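Local coordinates for protein V-type ATP synthase alpha chain (Nanoarchaeum equitans Kin4-M, PDB 5BN4) that serves as subunit A of an archaeal V-type ATP synthase and belongs to the alpha/beta family of P-loop proteins, at residues W402-K407 and Y414-Y419; G203-D208 and E486-Q491; Y48-G53 and I99-D104. All blocks are in the same frame, centred on the assembly; numbering follows the deposited sequence.

Contact 1: residues W402-K407 and Y414-Y419; sequences WALDSK and YPAINY. With ANP (phosphoaminophosphonic acid-adenylate ester), chain C.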
loop_
_atom_site.group_PDB
_atom_site.type_symbol
_atom_site.label_atom_id
_atom_site.label_comp_id
_atom_site.label_asym_id
_atom_site.label_seq_id
_atom_site.Cartn_x
_atom_site.Cartn_y
_atom_site.Cartn_z
ATOM N N TRP A 402 -21.636 -5.895 15.627
ATOM C CA TRP A 402 -21.129 -6.060 16.980
ATOM C C TRP A 402 -19.610 -6.145 16.938
ATOM O O TRP A 402 -19.030 -7.224 17.040
ATOM C CB TRP A 402 -21.723 -7.312 17.618
ATOM C CG TRP A 402 -23.200 -7.219 17.811
ATOM C CD1 TRP A 402 -23.949 -6.079 17.860
ATOM C CD2 TRP A 402 -24.116 -8.309 17.972
ATOM N NE1 TRP A 402 -25.275 -6.390 18.049
ATOM C CE2 TRP A 402 -25.405 -7.754 18.120
ATOM C CE3 TRP A 402 -23.973 -9.699 18.010
ATOM C CZ2 TRP A 402 -26.541 -8.540 18.303
ATOM C CZ3 TRP A 402 -25.104 -10.480 18.192
ATOM C CH2 TRP A 402 -26.371 -9.897 18.336
ATOM N N ALA A 403 -18.972 -4.990 16.779
ATOM C CA ALA A 403 -17.532 -4.924 16.562
ATOM C C ALA A 403 -16.744 -5.108 17.850
ATOM O O ALA A 403 -17.030 -4.465 18.858
ATOM C CB ALA A 403 -17.162 -3.605 15.901
ATOM N N LEU A 404 -15.744 -5.982 17.806
ATOM C CA LEU A 404 -14.874 -6.209 18.955
ATOM C C LEU A 404 -13.608 -5.361 18.864
ATOM O O LEU A 404 -12.953 -5.311 17.823
ATOM C CB LEU A 404 -14.532 -7.693 19.090
ATOM C CG LEU A 404 -15.703 -8.592 19.497
ATOM C CD1 LEU A 404 -15.280 -10.046 19.527
ATOM C CD2 LEU A 404 -16.252 -8.170 20.851
ATOM N N ASP A 405 -13.270 -4.695 19.964
ATOM C CA ASP A 405 -12.174 -3.733 19.974
ATOM C C ASP A 405 -10.878 -4.329 20.511
ATOM O O ASP A 405 -10.860 -4.958 21.571
ATOM C CB ASP A 405 -12.561 -2.499 20.794
ATOM C CG ASP A 405 -11.580 -1.357 20.626
ATOM O OD1 ASP A 405 -10.981 -1.242 19.535
ATOM O OD2 ASP A 405 -11.407 -0.573 21.582
ATOM N N SER A 406 -9.793 -4.119 19.774
ATOM C CA SER A 406 -8.480 -4.608 20.171
ATOM C C SER A 406 -8.001 -3.908 21.438
ATOM O O SER A 406 -7.319 -4.506 22.270
ATOM C CB SER A 406 -7.471 -4.392 19.043
ATOM O OG SER A 406 -6.226 -4.992 19.353
ATOM N N LYS A 407 -8.366 -2.638 21.577
ATOM C CA LYS A 407 -7.967 -1.840 22.731
ATOM C C LYS A 407 -8.669 -2.313 24.000
ATOM O O LYS A 407 -8.059 -2.381 25.068
ATOM C CB LYS A 407 -8.277 -0.363 22.483
ATOM C CG LYS A 407 -7.846 0.569 23.603
ATOM C CD LYS A 407 -8.657 1.856 23.576
ATOM C CE LYS A 407 -8.079 2.908 24.508
ATOM N NZ LYS A 407 -6.786 3.447 24.000
ATOM N N TYR A 414 -14.195 -7.249 28.778
ATOM C CA TYR A 414 -14.987 -8.215 28.026
ATOM C C TYR A 414 -16.474 -8.114 28.363
ATOM O O TYR A 414 -16.838 -8.025 29.535
ATOM C CB TYR A 414 -14.491 -9.634 28.296
ATOM C CG TYR A 414 -13.046 -9.868 27.924
ATOM C CD1 TYR A 414 -12.617 -9.741 26.610
ATOM C CD2 TYR A 414 -12.114 -10.234 28.886
ATOM C CE1 TYR A 414 -11.297 -9.961 26.266
ATOM C CE2 TYR A 414 -10.792 -10.459 28.550
ATOM C CZ TYR A 414 -10.389 -10.320 27.239
ATOM O OH TYR A 414 -9.071 -10.540 26.901
ATOM N N PRO A 415 -17.340 -8.136 27.335
ATOM C CA PRO A 415 -16.998 -8.219 25.908
ATOM C C PRO A 415 -16.372 -6.932 25.371
ATOM O O PRO A 415 -16.768 -5.836 25.765
ATOM C CB PRO A 415 -18.355 -8.459 25.236
ATOM C CG PRO A 415 -19.240 -8.986 26.321
ATOM C CD PRO A 415 -18.788 -8.278 27.555
ATOM N N ALA A 416 -15.402 -7.078 24.474
ATOM C CA ALA A 416 -14.677 -5.936 23.926
ATOM C C ALA A 416 -15.464 -5.208 22.839
ATOM O O ALA A 416 -14.898 -4.789 21.831
ATOM C CB ALA A 416 -13.326 -6.384 23.388
ATOM N N ILE A 417 -16.768 -5.053 23.047
ATOM C CA ILE A 417 -17.618 -4.382 22.072
ATOM C C ILE A 417 -17.312 -2.891 22.006
ATOM O O ILE A 417 -17.415 -2.181 23.006
ATOM C CB ILE A 417 -19.114 -4.579 22.393
ATOM C CG1 ILE A 417 -19.522 -6.036 22.166
ATOM C CG2 ILE A 417 -19.969 -3.658 21.537
ATOM C CD1 ILE A 417 -19.509 -6.458 20.713
ATOM N N ASN A 418 -16.922 -2.424 20.824
ATOM C CA ASN A 418 -16.721 -1.001 20.604
ATOM C C ASN A 418 -18.070 -0.299 20.524
ATOM O O ASN A 418 -18.727 -0.317 19.486
ATOM C CB ASN A 418 -15.930 -0.759 19.319
ATOM C CG ASN A 418 -15.468 0.680 19.183
ATOM O OD1 ASN A 418 -16.269 1.581 18.934
ATOM N ND2 ASN A 418 -14.169 0.900 19.344
ATOM N N TYR A 419 -18.478 0.322 21.625
ATOM C CA TYR A 419 -19.799 0.936 21.709
ATOM C C TYR A 419 -19.966 2.169 20.821
ATOM O O TYR A 419 -21.069 2.700 20.691
ATOM C CB TYR A 419 -20.137 1.274 23.164
ATOM C CG TYR A 419 -19.005 1.928 23.922
ATOM C CD1 TYR A 419 -18.797 3.299 23.849
ATOM C CD2 TYR A 419 -18.148 1.176 24.715
ATOM C CE1 TYR A 419 -17.765 3.903 24.543
ATOM C CE2 TYR A 419 -17.112 1.769 25.411
ATOM C CZ TYR A 419 -16.926 3.134 25.322
ATOM O OH TYR A 419 -15.898 3.732 26.014
HETATM P PG ANP C . -11.640 -17.093 18.383
HETATM O O1G ANP C . -11.318 -18.136 19.500
HETATM O O2G ANP C . -12.798 -17.658 17.449
HETATM O O3G ANP C . -10.408 -16.838 17.504
HETATM P PB ANP C . -11.134 -14.586 19.559
HETATM O O1B ANP C . -11.660 -13.183 19.138
HETATM O O2B ANP C . -9.744 -14.787 18.902
HETATM N N3B ANP C . -12.257 -15.734 19.071
HETATM P PA ANP C . -11.664 -15.664 22.073
HETATM O O1A ANP C . -13.172 -15.672 21.747
HETATM O O2A ANP C . -11.095 -17.107 21.829
HETATM O O3A ANP C . -10.992 -14.579 21.090
HETATM O "O5'" ANP C . -11.395 -15.180 23.534
HETATM C "C5'" ANP C . -10.116 -14.620 23.848
HETATM C "C4'" ANP C . -10.031 -14.356 25.335
HETATM O "O4'" ANP C . -10.978 -13.431 25.729
HETATM C "C3'" ANP C . -10.244 -15.647 26.114
HETATM O "O3'" ANP C . -9.105 -16.091 26.681
HETATM C "C2'" ANP C . -11.235 -15.314 27.162
HETATM O "O2'" ANP C . -10.810 -15.595 28.455
HETATM C "C1'" ANP C . -11.480 -13.836 26.982
HETATM N N9 ANP C . -12.888 -13.454 27.099
HETATM C C8 ANP C . -13.724 -13.180 26.084
HETATM N N7 ANP C . -14.914 -12.874 26.559
HETATM C C5 ANP C . -14.891 -12.939 27.887
HETATM C C6 ANP C . -15.831 -12.722 28.889
HETATM N N6 ANP C . -17.166 -12.338 28.536
HETATM N N1 ANP C . -15.487 -12.870 30.178
HETATM C C2 ANP C . -14.232 -13.231 30.537
HETATM N N3 ANP C . -13.289 -13.450 29.587
HETATM C C4 ANP C . -13.590 -13.311 28.264
#
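The carbonyl oxygen of Ala-403 is gripped by two groups of the opposite segment. Asn-418 N donates to Ala-403 O over 2.8 Å, nearly in line with the carbonyl (C=O...N 159°), and the CA-H of Ile-417 points at the same Ala-403 oxygen from 3.3 Å. The pattern repeats at Ala-416 O, which accepts the N-H of Asp-405 and is approached by Leu-404 CA at 3.2 Å. Leu-404 and Ile-417 are thus the non-hydrogen-bonded pair of a single antiparallel bridge.

Beyond the bridge the side chains part into an apolar and a polar group. Leu-404 CD2 and Ile-417 CD1 meet at 3.7 Å; Ile-417 sets CG1 beside its own backbone N (chi1 -69°), which brings CD1 back toward 402-407, where it also reaches Trp-402 CB. Ala-416 turns its methyl toward Asp-405, with CB 3.4 Å from Asp-405 O. Next to it the Asp-405 carboxylate and the Asn-418 amide lie almost at right angles (82°), Asn-418 ND2 standing 3.8 Å from Asp-405 OD1 and as far from OD2. One oxygen of each has a partner elsewhere: Asn-418 OD1 accepts from Ile-421 N, while Asp-405, as N-cap of helix 406-410, holds Leu-408 N weakly through OD2.

At the far end of 414-419, before the cis peptide to Pro-415, the Tyr-414 ring offers one face to ANP, whose N9 lies over the ring centre, 3.6 Å above its plane. Residues 402-404 extend the run of strand 400-401 beside strand 218-222, with Trp-402 and Leu-404 bonded through their backbones to Ala-220 and Pro-222. Trp-402 NE1 donates to Phe-211 O, Ile-417 packs on Val-206 of helix 205-210, and Leu-404 touches Ser-227 in what is probably the P-loop.

Contact 2: residues G203-D208 and E486-Q491; sequences GTRVLD and EGFLQQ. With ANP (phosphoaminophosphonic acid-adenylate ester), chain C.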
loop_
_atom_site.group_PDB
_atom_site.type_symbol
_atom_site.label_atom_id
_atom_site.label_comp_id
_atom_site.label_asym_id
_atom_site.label_seq_id
_atom_site.Cartn_x
_atom_site.Cartn_y
_atom_site.Cartn_z
ATOM N N GLY A 203 -28.003 -13.464 26.465
ATOM C CA GLY A 203 -27.770 -13.356 27.891
ATOM C C GLY A 203 -26.863 -12.184 28.204
ATOM O O GLY A 203 -26.576 -11.898 29.366
ATOM N N THR A 204 -26.418 -11.496 27.155
ATOM C CA THR A 204 -25.430 -10.433 27.293
ATOM C C THR A 204 -26.038 -9.038 27.154
ATOM O O THR A 204 -26.701 -8.732 26.163
ATOM C CB THR A 204 -24.282 -10.608 26.283
ATOM O OG1 THR A 204 -23.628 -11.861 26.524
ATOM C CG2 THR A 204 -23.272 -9.481 26.420
ATOM N N ARG A 205 -25.785 -8.199 28.156
ATOM C CA ARG A 205 -26.410 -6.881 28.279
ATOM C C ARG A 205 -26.176 -5.960 27.088
ATOM O O ARG A 205 -27.118 -5.357 26.571
ATOM C CB ARG A 205 -25.920 -6.192 29.554
ATOM C CG ARG A 205 -25.974 -7.080 30.776
ATOM C CD ARG A 205 -25.467 -6.371 32.017
ATOM N NE ARG A 205 -25.296 -7.317 33.113
ATOM C CZ ARG A 205 -24.137 -7.873 33.445
ATOM N NH1 ARG A 205 -23.034 -7.565 32.774
ATOM N NH2 ARG A 205 -24.079 -8.733 34.451
ATOM N N VAL A 206 -24.922 -5.849 26.662
ATOM C CA VAL A 206 -24.558 -4.943 25.577
ATOM C C VAL A 206 -25.263 -5.314 24.270
ATOM O O VAL A 206 -25.535 -4.452 23.432
ATOM C CB VAL A 206 -23.022 -4.889 25.375
ATOM C CG1 VAL A 206 -22.485 -6.239 24.916
ATOM C CG2 VAL A 206 -22.642 -3.791 24.392
ATOM N N LEU A 207 -25.580 -6.595 24.113
ATOM C CA LEU A 207 -26.233 -7.068 22.900
ATOM C C LEU A 207 -27.749 -7.045 23.031
ATOM O O LEU A 207 -28.461 -7.213 22.044
ATOM C CB LEU A 207 -25.763 -8.483 22.552
ATOM C CG LEU A 207 -24.262 -8.674 22.329
ATOM C CD1 LEU A 207 -23.982 -10.060 21.761
ATOM C CD2 LEU A 207 -23.697 -7.584 21.424
ATOM N N ASP A 208 -28.241 -6.843 24.249
ATOM C CA ASP A 208 -29.681 -6.821 24.489
ATOM C C ASP A 208 -30.224 -5.399 24.578
ATOM O O ASP A 208 -31.367 -5.137 24.205
ATOM C CB ASP A 208 -30.032 -7.594 25.761
ATOM C CG ASP A 208 -29.751 -9.077 25.639
ATOM O OD1 ASP A 208 -29.659 -9.578 24.497
ATOM O OD2 ASP A 208 -29.626 -9.745 26.687
ATOM N N GLU A 486 -17.482 -0.692 33.562
ATOM C CA GLU A 486 -17.117 -1.764 34.485
ATOM C C GLU A 486 -18.312 -2.428 35.164
ATOM O O GLU A 486 -18.194 -3.532 35.697
ATOM C CB GLU A 486 -16.147 -1.247 35.549
ATOM C CG GLU A 486 -14.807 -0.798 35.002
ATOM C CD GLU A 486 -13.890 -0.265 36.083
ATOM O OE1 GLU A 486 -14.262 -0.350 37.273
ATOM O OE2 GLU A 486 -12.801 0.244 35.742
ATOM N N GLY A 487 -19.461 -1.762 35.145
ATOM C CA GLY A 487 -20.626 -2.260 35.852
ATOM C C GLY A 487 -21.708 -2.865 34.978
ATOM O O GLY A 487 -22.390 -3.800 35.394
ATOM N N PHE A 488 -21.868 -2.339 33.768
ATOM C CA PHE A 488 -22.957 -2.765 32.894
ATOM C C PHE A 488 -22.465 -3.450 31.622
ATOM O O PHE A 488 -22.886 -4.562 31.303
ATOM C CB PHE A 488 -23.845 -1.572 32.536
ATOM C CG PHE A 488 -25.017 -1.924 31.666
ATOM C CD1 PHE A 488 -26.133 -2.547 32.202
ATOM C CD2 PHE A 488 -25.013 -1.617 30.315
ATOM C CE1 PHE A 488 -27.215 -2.865 31.406
ATOM C CE2 PHE A 488 -26.093 -1.936 29.514
ATOM C CZ PHE A 488 -27.196 -2.558 30.060
ATOM N N LEU A 489 -21.578 -2.777 30.897
ATOM C CA LEU A 489 -21.092 -3.283 29.618
ATOM C C LEU A 489 -20.251 -4.551 29.773
ATOM O O LEU A 489 -20.419 -5.512 29.020
ATOM C CB LEU A 489 -20.305 -2.199 28.877
ATOM C CG LEU A 489 -21.110 -0.947 28.520
ATOM C CD1 LEU A 489 -20.247 0.062 27.784
ATOM C CD2 LEU A 489 -22.335 -1.316 27.695
ATOM N N GLN A 490 -19.348 -4.553 30.749
ATOM C CA GLN A 490 -18.541 -5.737 31.030
ATOM C C GLN A 490 -19.390 -6.861 31.615
ATOM O O GLN A 490 -20.304 -6.618 32.404
ATOM C CB GLN A 490 -17.392 -5.402 31.980
ATOM C CG GLN A 490 -16.345 -4.484 31.386
ATOM C CD GLN A 490 -15.166 -4.276 32.313
ATOM O OE1 GLN A 490 -14.418 -3.309 32.174
ATOM N NE2 GLN A 490 -14.992 -5.186 33.265
ATOM N N GLN A 491 -19.078 -8.093 31.226
ATOM C CA GLN A 491 -19.829 -9.252 31.690
ATOM C C GLN A 491 -18.949 -10.498 31.674
ATOM O O GLN A 491 -18.566 -10.984 30.611
ATOM C CB GLN A 491 -21.072 -9.457 30.822
ATOM C CG GLN A 491 -22.008 -10.540 31.318
ATOM C CD GLN A 491 -23.344 -10.531 30.601
ATOM O OE1 GLN A 491 -23.687 -9.572 29.907
ATOM N NE2 GLN A 491 -24.108 -11.604 30.765
HETATM P PG ANP C . -11.640 -17.093 18.383
HETATM O O1G ANP C . -11.318 -18.136 19.500
HETATM O O2G ANP C . -12.798 -17.658 17.449
HETATM O O3G ANP C . -10.408 -16.838 17.504
HETATM P PB ANP C . -11.134 -14.586 19.559
HETATM O O1B ANP C . -11.660 -13.183 19.138
HETATM O O2B ANP C . -9.744 -14.787 18.902
HETATM N N3B ANP C . -12.257 -15.734 19.071
HETATM P PA ANP C . -11.664 -15.664 22.073
HETATM O O1A ANP C . -13.172 -15.672 21.747
HETATM O O2A ANP C . -11.095 -17.107 21.829
HETATM O O3A ANP C . -10.992 -14.579 21.090
HETATM O "O5'" ANP C . -11.395 -15.180 23.534
HETATM C "C5'" ANP C . -10.116 -14.620 23.848
HETATM C "C4'" ANP C . -10.031 -14.356 25.335
HETATM O "O4'" ANP C . -10.978 -13.431 25.729
HETATM C "C3'" ANP C . -10.244 -15.647 26.114
HETATM O "O3'" ANP C . -9.105 -16.091 26.681
HETATM C "C2'" ANP C . -11.235 -15.314 27.162
HETATM O "O2'" ANP C . -10.810 -15.595 28.455
HETATM C "C1'" ANP C . -11.480 -13.836 26.982
HETATM N N9 ANP C . -12.888 -13.454 27.099
HETATM C C8 ANP C . -13.724 -13.180 26.084
HETATM N N7 ANP C . -14.914 -12.874 26.559
HETATM C C5 ANP C . -14.891 -12.939 27.887
HETATM C C6 ANP C . -15.831 -12.722 28.889
HETATM N N6 ANP C . -17.166 -12.338 28.536
HETATM N N1 ANP C . -15.487 -12.870 30.178
HETATM C C2 ANP C . -14.232 -13.231 30.537
HETATM N N3 ANP C . -13.289 -13.450 29.587
HETATM C C4 ANP C . -13.590 -13.311 28.264
HETATM O O HOH W 1 -22.556 -6.987 28.406
#
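The end of helix 472-489 meets the start of helix 205-210 with Val-206 CA and Leu-489 CA 5.6 Å apart and no direct backbone hydrogen bond between the segments; side chains and a water supply the links. Gln-491 is the main one. Fully extended, with CG anti to the backbone N (chi1 -173°), it carries its amide across to 203-205. There Gln-491 NE2 donates to Gly-203 O over 2.9 Å in an almost straight bond (174°), coming from above the carbonyl plane, while Gln-491 OE1 receives Arg-205 N at 3.1 Å within its own carbonyl plane. The water donates to this OE1 and to Leu-489 O and accepts from Val-206 N. With both amide ends bonded, the flip of the amide is fixed.

Arg-205 reaches toward 486-491: Arg-205 CB rests over the face of the Phe-488 ring, offset toward the rim and 4.2 Å from its centroid, in a CH-pi contact; farther along, Arg-205 NH1 makes a weak 3.3 Å bond to Phe-488 O and comes within 2.9 Å of Gln-490 O. Gln-491 CD sits over one guanidinium face near its rim, the two planes 41° apart, and NH2 forms a salt bridge to Asp-498. Gln-491 O meanwhile accepts ANP N6 at 2.8 Å. The junction joins the P-loop nucleotide-binding domain to the helical C-terminal domain, which here contributes to the adenine pocket of this alpha/beta-family subunit.

Contact 3: residues Y48-G53 and I99-D104; sequences YEDTNG and IPKGID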
loop_
_atom_site.group_PDB
_atom_site.type_symbol
_atom_site.label_atom_id
_atom_site.label_comp_id
_atom_site.label_asym_id
_atom_site.label_seq_id
_atom_site.Cartn_x
_atom_site.Cartn_y
_atom_site.Cartn_z
ATOM N N TYR A 48 -14.522 -32.808 -0.514
ATOM C CA TYR A 48 -14.704 -32.516 0.903
ATOM C C TYR A 48 -13.878 -33.461 1.768
ATOM O O TYR A 48 -14.190 -33.688 2.935
ATOM C CB TYR A 48 -16.185 -32.594 1.276
ATOM C CG TYR A 48 -17.052 -31.661 0.460
ATOM C CD1 TYR A 48 -17.160 -30.316 0.791
ATOM C CD2 TYR A 48 -17.755 -32.123 -0.646
ATOM C CE1 TYR A 48 -17.947 -29.456 0.047
ATOM C CE2 TYR A 48 -18.545 -31.270 -1.397
ATOM C CZ TYR A 48 -18.637 -29.939 -1.045
ATOM O OH TYR A 48 -19.420 -29.084 -1.786
ATOM N N GLU A 49 -12.819 -34.006 1.179
ATOM C CA GLU A 49 -11.904 -34.892 1.884
ATOM C C GLU A 49 -10.478 -34.567 1.450
ATOM O O GLU A 49 -10.273 -33.742 0.559
ATOM C CB GLU A 49 -12.235 -36.354 1.573
ATOM C CG GLU A 49 -12.139 -37.289 2.771
ATOM C CD GLU A 49 -13.492 -37.588 3.393
ATOM O OE1 GLU A 49 -14.438 -37.912 2.641
ATOM O OE2 GLU A 49 -13.608 -37.501 4.634
ATOM N N ASP A 50 -9.497 -35.211 2.074
ATOM C CA ASP A 50 -8.098 -34.980 1.721
ATOM C C ASP A 50 -7.757 -35.620 0.379
ATOM O O ASP A 50 -7.929 -36.825 0.193
ATOM C CB ASP A 50 -7.168 -35.514 2.812
ATOM C CG ASP A 50 -5.704 -35.262 2.501
ATOM O OD1 ASP A 50 -5.395 -34.218 1.890
ATOM O OD2 ASP A 50 -4.865 -36.112 2.868
ATOM N N THR A 51 -7.270 -34.809 -0.554
ATOM C CA THR A 51 -6.987 -35.277 -1.898
ATOM C C THR A 51 -5.579 -35.804 -2.093
ATOM O O THR A 51 -5.220 -36.235 -3.189
ATOM N N ASN A 52 -4.774 -35.772 -1.036
ATOM C CA ASN A 52 -3.400 -36.256 -1.116
ATOM C C ASN A 52 -3.333 -37.766 -1.328
ATOM O O ASN A 52 -4.042 -38.526 -0.668
ATOM C CB ASN A 52 -2.614 -35.871 0.140
ATOM C CG ASN A 52 -1.146 -36.246 0.044
ATOM O OD1 ASN A 52 -0.547 -36.185 -1.030
ATOM N ND2 ASN A 52 -0.561 -36.642 1.168
ATOM N N GLY A 53 -2.480 -38.193 -2.253
ATOM C CA GLY A 53 -2.297 -39.607 -2.525
ATOM C C GLY A 53 -3.208 -40.133 -3.617
ATOM O O GLY A 53 -3.307 -41.342 -3.827
ATOM N N ILE A 99 -9.864 -38.608 12.536
ATOM C CA ILE A 99 -10.946 -38.669 11.561
ATOM C C ILE A 99 -10.454 -39.302 10.261
ATOM O O ILE A 99 -9.530 -38.791 9.626
ATOM C CB ILE A 99 -11.533 -37.273 11.279
ATOM C CG1 ILE A 99 -12.056 -36.650 12.574
ATOM C CG2 ILE A 99 -12.642 -37.359 10.240
ATOM C CD1 ILE A 99 -12.766 -35.332 12.376
ATOM N N PRO A 100 -11.069 -40.429 9.872
ATOM C CA PRO A 100 -10.680 -41.211 8.693
ATOM C C PRO A 100 -10.969 -40.502 7.374
ATOM O O PRO A 100 -11.776 -39.573 7.326
ATOM C CB PRO A 100 -11.555 -42.466 8.802
ATOM C CG PRO A 100 -11.982 -42.522 10.234
ATOM C CD PRO A 100 -12.126 -41.096 10.648
ATOM N N LYS A 101 -10.311 -40.952 6.312
ATOM C CA LYS A 101 -10.554 -40.435 4.973
ATOM C C LYS A 101 -11.632 -41.245 4.265
ATOM O O LYS A 101 -11.408 -42.394 3.883
ATOM C CB LYS A 101 -9.272 -40.472 4.140
ATOM C CG LYS A 101 -8.213 -39.470 4.556
ATOM C CD LYS A 101 -6.882 -39.785 3.890
ATOM C CE LYS A 101 -7.045 -39.977 2.388
ATOM N NZ LYS A 101 -5.785 -40.450 1.751
ATOM N N GLY A 102 -12.802 -40.642 4.091
ATOM C CA GLY A 102 -13.864 -41.266 3.324
ATOM C C GLY A 102 -14.715 -42.242 4.109
ATOM O O GLY A 102 -15.182 -43.242 3.563
ATOM N N ILE A 103 -14.919 -41.960 5.391
ATOM C CA ILE A 103 -15.830 -42.761 6.198
ATOM C C ILE A 103 -17.272 -42.458 5.785
ATOM O O ILE A 103 -17.618 -41.311 5.496
ATOM C CB ILE A 103 -15.619 -42.524 7.713
ATOM C CG1 ILE A 103 -16.430 -43.529 8.535
ATOM C CG2 ILE A 103 -15.957 -41.087 8.098
ATOM C CD1 ILE A 103 -16.180 -43.442 10.027
ATOM N N ASP A 104 -18.105 -43.491 5.734
ATOM C CA ASP A 104 -19.475 -43.326 5.264
ATOM C C ASP A 104 -20.487 -43.781 6.310
ATOM O O ASP A 104 -20.790 -44.969 6.420
ATOM C CB ASP A 104 -19.682 -44.093 3.956
ATOM C CG ASP A 104 -20.761 -43.479 3.085
ATOM O OD1 ASP A 104 -21.634 -42.769 3.627
ATOM O OD2 ASP A 104 -20.732 -43.705 1.856
#
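Glu-49 lays its carboxylate against the backbone of Gly-102: Glu-49 CD is 3.2 Å from Gly-102 N, with Glu-49 OE2 at 3.3 Å from that same nitrogen. The chain of Glu-49 bends at chi2 (99°) to bring the group round, and CG passes near Lys-101 CA. Lys-101 reaches back along 48-53, its own bend at chi3 carrying NZ to within 3.5 Å of Asn-52 O. Asp-50 OD2 stands 4.6 Å from Lys-101 NZ, too far for a salt bridge, though the opposite charges probably attract.

Segment 48-53 belongs to the loop between strands 42-47 and 60-61 of the N-terminal antiparallel beta-barrel of the alpha/beta family, and the contact sets it against the loop that follows helix 87-94. Within the first of them Asp-50 OD1 accepts Asn-52 N weakly at 3.4 Å, closing an Asx turn. Gly-102, beside the Glu-49 carboxylate, has a positive phi (84°).

In the next shell Arg-85 forms a salt bridge through NH2 to Glu-49 OE2 and a weak bond through NH1 to Ile-103 O, so one guanidinium serves both loops. Farther out, backbone bonds from Gly-53 and Ile-99 reach the chain of NEQ263, and Leu-97 of that chain packs on Lys-101.

Contacts 1 and 2 are buried and adjoin each other, their centres 11 Å apart: Tyr-414 O and Gln-491 N probably share a hydrogen bond, Trp-402 packs on Leu-207, and both contacts touch ANP. Helix 205-210 serves both, covered by the 402-407/414-419 bridge and by the end of helix 472-489. Their chemistry differs, since contact 1 is a backbone bridge within one domain whereas contact 2 ties two domains through an amide, a guanidinium and a water. Contact 3 is a surface contact 39 Å from contact 1 and 43 Å from contact 2, centre to centre, where charged side chains and loop backbone meet without a clear hydrogen bond and another chain adjoins.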